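Local atomic coordinates of Tv2483 (Treponema vincentii, PDB entry 6DET), a protein that binds L-arginine with high selectivity and probably delivers it, as a solute-binding lipoprotein, to an ABC transporter of the treponemal cell envelope. Residues Leu120-Ile125 / Ser215-Thr220; Ile125-Ala130 / Ile190-Ile195. One frame throughout, in Å; residues are numbered along the deposited sequence.

Interaction 1 (Leu120-Ile125 / Ser215-Thr220); sequences LQNAKI and STEYYT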
loop_
_atom_site.group_PDB
_atom_site.type_symbol
_atom_site.label_atom_id
_atom_site.label_comp_id
_atom_site.label_asym_id
_atom_site.label_seq_id
_atom_site.Cartn_x
_atom_site.Cartn_y
_atom_site.Cartn_z
ATOM N N LEU A 120 -5.595 6.154 -4.687
ATOM C CA LEU A 120 -5.669 5.046 -5.646
ATOM C C LEU A 120 -6.737 4.066 -5.200
ATOM O O LEU A 120 -7.005 3.946 -4.002
ATOM C CB LEU A 120 -4.348 4.263 -5.758
ATOM C CG LEU A 120 -3.137 4.936 -6.412
ATOM C CD1 LEU A 120 -1.865 4.109 -6.231
ATOM C CD2 LEU A 120 -3.460 5.181 -7.900
ATOM N N GLN A 121 -7.349 3.362 -6.178
ATOM C CA GLN A 121 -8.127 2.164 -5.899
ATOM C C GLN A 121 -7.211 0.956 -5.928
ATOM O O GLN A 121 -6.189 0.945 -6.617
ATOM C CB GLN A 121 -9.236 1.943 -6.931
ATOM C CG GLN A 121 -10.422 2.799 -6.730
ATOM C CD GLN A 121 -11.466 2.439 -7.749
ATOM O OE1 GLN A 121 -11.283 2.713 -8.926
ATOM N NE2 GLN A 121 -12.503 1.739 -7.320
ATOM N N ASN A 122 -7.579 -0.057 -5.162
ATOM C CA ASN A 122 -6.838 -1.305 -5.162
ATOM C C ASN A 122 -7.813 -2.447 -4.948
ATOM O O ASN A 122 -8.971 -2.252 -4.555
ATOM C CB ASN A 122 -5.761 -1.304 -4.079
ATOM C CG ASN A 122 -5.011 -2.608 -4.027
ATOM O OD1 ASN A 122 -4.349 -2.993 -5.008
ATOM N ND2 ASN A 122 -5.116 -3.306 -2.891
ATOM N N ALA A 123 -7.337 -3.648 -5.250
ATOM C CA ALA A 123 -8.065 -4.858 -4.955
ATOM C C ALA A 123 -7.041 -5.888 -4.511
ATOM O O ALA A 123 -5.926 -5.907 -5.029
ATOM C CB ALA A 123 -8.809 -5.379 -6.170
ATOM N N LYS A 124 -7.415 -6.706 -3.537
ATOM C CA LYS A 124 -6.626 -7.875 -3.186
ATOM C C LYS A 124 -7.033 -9.003 -4.122
ATOM O O LYS A 124 -8.217 -9.264 -4.310
ATOM C CB LYS A 124 -6.867 -8.263 -1.744
ATOM C CG LYS A 124 -6.011 -7.376 -0.795
ATOM C CD LYS A 124 -6.261 -7.650 0.659
ATOM C CE LYS A 124 -5.366 -6.790 1.548
ATOM N NZ LYS A 124 -5.110 -5.424 1.002
ATOM N N ILE A 125 -6.034 -9.686 -4.676
ATOM C CA ILE A 125 -6.223 -10.765 -5.624
ATOM C C ILE A 125 -5.434 -11.976 -5.135
ATOM O O ILE A 125 -4.478 -11.856 -4.365
ATOM C CB ILE A 125 -5.778 -10.344 -7.034
ATOM C CG1 ILE A 125 -4.314 -9.907 -7.024
ATOM C CG2 ILE A 125 -6.646 -9.189 -7.521
ATOM C CD1 ILE A 125 -3.727 -9.633 -8.371
ATOM N N SER A 215 -11.226 -8.429 -2.352
ATOM C CA SER A 215 -11.516 -7.161 -1.722
ATOM C C SER A 215 -11.488 -6.075 -2.780
ATOM O O SER A 215 -10.811 -6.193 -3.801
ATOM C CB SER A 215 -10.499 -6.830 -0.635
ATOM O OG SER A 215 -9.386 -6.218 -1.246
ATOM N N THR A 216 -12.199 -4.991 -2.501
ATOM C CA THR A 216 -12.050 -3.766 -3.263
ATOM C C THR A 216 -11.799 -2.657 -2.255
ATOM O O THR A 216 -12.469 -2.600 -1.218
ATOM C CB THR A 216 -13.279 -3.487 -4.144
ATOM O OG1 THR A 216 -13.162 -2.189 -4.716
ATOM C CG2 THR A 216 -14.537 -3.560 -3.347
ATOM N N GLU A 217 -10.794 -1.829 -2.530
ATOM C CA GLU A 217 -10.180 -1.000 -1.498
ATOM C C GLU A 217 -9.786 0.340 -2.081
ATOM O O GLU A 217 -9.742 0.533 -3.304
ATOM C CB GLU A 217 -8.874 -1.617 -0.915
ATOM C CG GLU A 217 -8.928 -3.023 -0.499
ATOM C CD GLU A 217 -7.563 -3.604 -0.076
ATOM O OE1 GLU A 217 -7.586 -4.746 0.429
ATOM O OE2 GLU A 217 -6.480 -3.014 -0.315
ATOM N N TYR A 218 -9.403 1.233 -1.171
ATOM C CA TYR A 218 -8.702 2.462 -1.474
ATOM C C TYR A 218 -7.389 2.499 -0.715
ATOM O O TYR A 218 -7.296 1.978 0.403
ATOM C CB TYR A 218 -9.495 3.692 -1.065
ATOM C CG TYR A 218 -10.897 3.649 -1.605
ATOM C CD1 TYR A 218 -11.155 3.973 -2.928
ATOM C CD2 TYR A 218 -11.960 3.271 -0.794
ATOM C CE1 TYR A 218 -12.441 3.920 -3.427
ATOM C CE2 TYR A 218 -13.247 3.223 -1.284
ATOM C CZ TYR A 218 -13.485 3.546 -2.601
ATOM O OH TYR A 218 -14.771 3.496 -3.094
ATOM N N TYR A 219 -6.389 3.089 -1.350
ATOM C CA TYR A 219 -5.115 3.398 -0.725
ATOM C C TYR A 219 -5.183 4.825 -0.193
ATOM O O TYR A 219 -5.833 5.689 -0.789
ATOM C CB TYR A 219 -3.969 3.324 -1.727
ATOM C CG TYR A 219 -3.426 1.928 -2.072
ATOM C CD1 TYR A 219 -3.758 0.815 -1.328
ATOM C CD2 TYR A 219 -2.519 1.803 -3.096
ATOM C CE1 TYR A 219 -3.164 -0.460 -1.633
ATOM C CE2 TYR A 219 -1.940 0.575 -3.423
ATOM C CZ TYR A 219 -2.272 -0.537 -2.685
ATOM O OH TYR A 219 -1.641 -1.733 -2.983
ATOM N N THR A 220 -4.455 5.064 0.887
ATOM C CA THR A 220 -4.366 6.377 1.518
ATOM C C THR A 220 -2.948 6.568 2.037
ATOM O O THR A 220 -2.066 5.703 1.861
ATOM C CB THR A 220 -5.414 6.498 2.640
ATOM O OG1 THR A 220 -5.417 7.820 3.205
ATOM C CG2 THR A 220 -5.148 5.506 3.743
HETATM O O HOH W 1 -12.154 0.262 -4.738
#
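K124 and N122 on one strand close on the carboxylate of E217 on the other. The salt bridge runs from K124 NZ to E217 OE1 at 2.6 Å on the syn lone pair, and the lysine reaches it by bending its otherwise extended chain at the last torsion (chi4 35°). S215 OG donates to the same OE1 from above the carboxylate plane and itself accepts from K124 N at 3.1 Å. N122 ND2 meets E217 OE2 at 2.9 Å, in the plane of its own amide but well above that of the carboxylate; S104 OG is another partner of this oxygen. Three donors within the two strands thus fix the rotation of a buried carboxylate.

N122 also lays its CB over a face of the Y219 ring, a CH-pi contact 3.9 Å from the centroid, while L120 CD1 sits at the ring's edge.

Antiparallel backbone bonds join N122 and E217 in both directions, and Y219 N donates to L120 O. On the face of Q121 and Y218, a water links Q121 NE2, T216 OG1 and E217 O.

The ligand arginine touches Y219, whose hydroxyl has its partner in D193. The pairing of strands 120-129 and 215-223 is consistent with the two interdomain (hinge) strands of family 3 solute-binding proteins, here beside the ligand pocket.

Interaction 2 (Ile125-Ala130 / Ile190-Ile195); sequences IVVTLA and IVVDLI. With ARG (arginine), chain B.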
loop_
_atom_site.group_PDB
_atom_site.type_symbol
_atom_site.label_atom_id
_atom_site.label_comp_id
_atom_site.label_asym_id
_atom_site.label_seq_id
_atom_site.Cartn_x
_atom_site.Cartn_y
_atom_site.Cartn_z
ATOM N N ILE A 125 -6.034 -9.686 -4.676
ATOM C CA ILE A 125 -6.223 -10.765 -5.624
ATOM C C ILE A 125 -5.434 -11.976 -5.135
ATOM O O ILE A 125 -4.478 -11.856 -4.365
ATOM C CB ILE A 125 -5.778 -10.344 -7.034
ATOM C CG1 ILE A 125 -4.314 -9.907 -7.024
ATOM C CG2 ILE A 125 -6.646 -9.189 -7.521
ATOM C CD1 ILE A 125 -3.727 -9.633 -8.371
ATOM N N VAL A 126 -5.844 -13.151 -5.606
ATOM C CA VAL A 126 -5.220 -14.416 -5.229
ATOM C C VAL A 126 -4.458 -14.949 -6.430
ATOM O O VAL A 126 -5.016 -15.062 -7.533
ATOM C CB VAL A 126 -6.251 -15.434 -4.733
ATOM C CG1 VAL A 126 -5.553 -16.760 -4.419
ATOM C CG2 VAL A 126 -6.942 -14.896 -3.495
ATOM N N VAL A 127 -3.191 -15.291 -6.206
ATOM C CA VAL A 127 -2.289 -15.737 -7.258
ATOM C C VAL A 127 -1.886 -17.174 -6.963
ATOM O O VAL A 127 -1.610 -17.525 -5.809
ATOM C CB VAL A 127 -1.050 -14.821 -7.380
ATOM C CG1 VAL A 127 -0.063 -15.347 -8.425
ATOM C CG2 VAL A 127 -1.483 -13.373 -7.737
ATOM N N THR A 128 -1.889 -18.007 -8.006
ATOM C CA THR A 128 -1.472 -19.400 -7.915
ATOM C C THR A 128 -0.439 -19.668 -8.998
ATOM O O THR A 128 -0.140 -18.794 -9.818
ATOM C CB THR A 128 -2.656 -20.370 -8.075
ATOM O OG1 THR A 128 -3.247 -20.214 -9.376
ATOM C CG2 THR A 128 -3.705 -20.111 -7.033
ATOM N N LEU A 129 0.097 -20.894 -9.003
ATOM C CA LEU A 129 0.881 -21.367 -10.137
ATOM C C LEU A 129 -0.049 -21.728 -11.290
ATOM O O LEU A 129 -1.071 -22.390 -11.093
ATOM C CB LEU A 129 1.722 -22.571 -9.729
ATOM C CG LEU A 129 2.705 -22.326 -8.585
ATOM C CD1 LEU A 129 3.275 -23.626 -8.096
ATOM C CD2 LEU A 129 3.813 -21.398 -9.034
ATOM N N ALA A 130 0.316 -21.295 -12.500
ATOM C CA ALA A 130 -0.620 -21.322 -13.619
ATOM C C ALA A 130 -0.868 -22.735 -14.098
ATOM O O ALA A 130 -1.916 -23.022 -14.693
ATOM C CB ALA A 130 -0.093 -20.470 -14.773
ATOM N N ILE A 190 -1.217 -17.208 -2.860
ATOM C CA ILE A 190 -0.839 -16.008 -2.119
ATOM C C ILE A 190 -1.842 -14.898 -2.399
ATOM O O ILE A 190 -2.502 -14.865 -3.445
ATOM C CB ILE A 190 0.575 -15.515 -2.470
ATOM C CG1 ILE A 190 0.625 -14.930 -3.891
ATOM C CG2 ILE A 190 1.593 -16.645 -2.275
ATOM C CD1 ILE A 190 1.973 -14.417 -4.318
ATOM N N VAL A 191 -1.918 -13.968 -1.460
ATOM C CA VAL A 191 -2.669 -12.716 -1.617
ATOM C C VAL A 191 -1.679 -11.599 -1.909
ATOM O O VAL A 191 -0.666 -11.450 -1.205
ATOM C CB VAL A 191 -3.488 -12.378 -0.360
ATOM C CG1 VAL A 191 -4.208 -11.024 -0.544
ATOM C CG2 VAL A 191 -4.473 -13.437 -0.074
ATOM N N VAL A 192 -1.963 -10.805 -2.941
ATOM C CA VAL A 192 -1.168 -9.626 -3.254
ATOM C C VAL A 192 -2.137 -8.504 -3.593
ATOM O O VAL A 192 -3.329 -8.735 -3.829
ATOM C CB VAL A 192 -0.179 -9.870 -4.413
ATOM C CG1 VAL A 192 0.845 -10.941 -4.031
ATOM C CG2 VAL A 192 -0.908 -10.322 -5.682
ATOM N N ASP A 193 -1.625 -7.269 -3.578
ATOM C CA ASP A 193 -2.414 -6.124 -4.019
ATOM C C ASP A 193 -2.243 -5.973 -5.522
ATOM O O ASP A 193 -1.122 -6.035 -6.047
ATOM C CB ASP A 193 -2.014 -4.803 -3.342
ATOM C CG ASP A 193 -2.364 -4.734 -1.863
ATOM O OD1 ASP A 193 -3.071 -5.611 -1.329
ATOM O OD2 ASP A 193 -1.935 -3.734 -1.218
ATOM N N LEU A 194 -3.368 -5.777 -6.211
ATOM C CA LEU A 194 -3.323 -5.524 -7.643
ATOM C C LEU A 194 -2.335 -4.421 -8.002
ATOM O O LEU A 194 -1.537 -4.577 -8.933
ATOM C CB LEU A 194 -4.730 -5.160 -8.138
ATOM C CG LEU A 194 -4.850 -4.871 -9.630
ATOM C CD1 LEU A 194 -4.521 -6.112 -10.434
ATOM C CD2 LEU A 194 -6.271 -4.399 -9.930
ATOM N N ILE A 195 -2.364 -3.292 -7.272
ATOM C CA ILE A 195 -1.640 -2.092 -7.704
ATOM C C ILE A 195 -0.141 -2.368 -7.844
ATOM O O ILE A 195 0.491 -1.964 -8.831
ATOM C CB ILE A 195 -1.903 -0.920 -6.732
ATOM C CG1 ILE A 195 -3.290 -0.316 -7.019
ATOM C CG2 ILE A 195 -0.819 0.137 -6.830
ATOM C CD1 ILE A 195 -3.361 0.547 -8.311
HETATM N N ARG B . -2.049 -2.592 1.358
HETATM C CA ARG B . -1.161 -3.220 2.370
HETATM C C ARG B . -1.494 -2.664 3.749
HETATM O O ARG B . -2.096 -1.575 3.820
HETATM C CB ARG B . 0.310 -2.956 2.051
HETATM C CG ARG B . 0.809 -3.626 0.775
HETATM C CD ARG B . 2.255 -3.286 0.424
HETATM N NE ARG B . 3.157 -3.801 1.435
HETATM C CZ ARG B . 3.808 -3.061 2.326
HETATM N NH1 ARG B . 4.571 -3.686 3.226
HETATM N NH2 ARG B . 3.691 -1.732 2.340
HETATM O OXT ARG B . -1.149 -3.283 4.765
#
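I125 and V192 face each other as a hydrogen-bonded antiparallel pair, with I125 N to V192 O at 3.0 Å and V192 N to I125 O at 3.1 Å. V127 and I190 form the next such pair, V127 N reaching I190 O at 2.9 Å and I190 N returning to V127 O at 3.0 Å. Between them V126 and V191 make a non-hydrogen-bonded pair, and here CA-H...O contacts take over: V191 CA lies against I125 O and V126 CA against I190 O.

The apolar contacts gather on the face of I125, V127, I190 and V192. V192 CG2 touches both I125 CG1 and V127 CG2, each at 3.7 Å. A chi1 of 58° places I125 CG1 between its backbone N and carbonyl carbon, where it meets V192, and from there the extended chain carries CD1 on to L194 CD1 at 4.2 Å, the two side chains meeting at about a right angle. V127 CB rests against I190 CG1. On the other face V126 and V191 touch more loosely through their CG2 methyls.

Polar chemistry begins where the strand ends. D193 OD2 accepts from the amino N of the bound arginine at 2.8 Å and is also hydrogen-bonded to Y219 OH, while OD1 pairs with K124. This negative group probably stabilises the charge of the ligand's ammonium.

Strand 189-193 lies between strand 120-129, its antiparallel neighbour, and strand 143-148, which runs parallel to it. Helix 175-184 covers the aliphatic face, with Y179 against I190 and V192, and a short, weakly bonded helix, 194-197, follows D193.

How the interactions relate
Strand 120-129 serves both contacts and passes from one to the other at I125, pairing with 215-223 in interaction 1 and 189-193 in interaction 2. Interaction 1 is partly buried and mixes charged, amide and aromatic groups, with one partly exposed face that holds a bridging water; interaction 2 is buried and almost wholly aliphatic until D193. The chemistry changes along the shared strand: polar beside the ligand, aliphatic farther along the strand. The two contacts meet where Y219 and D193 come together in the arginine pocket, to which both belong. The backbone bond of A123 with L194 joins them a second time.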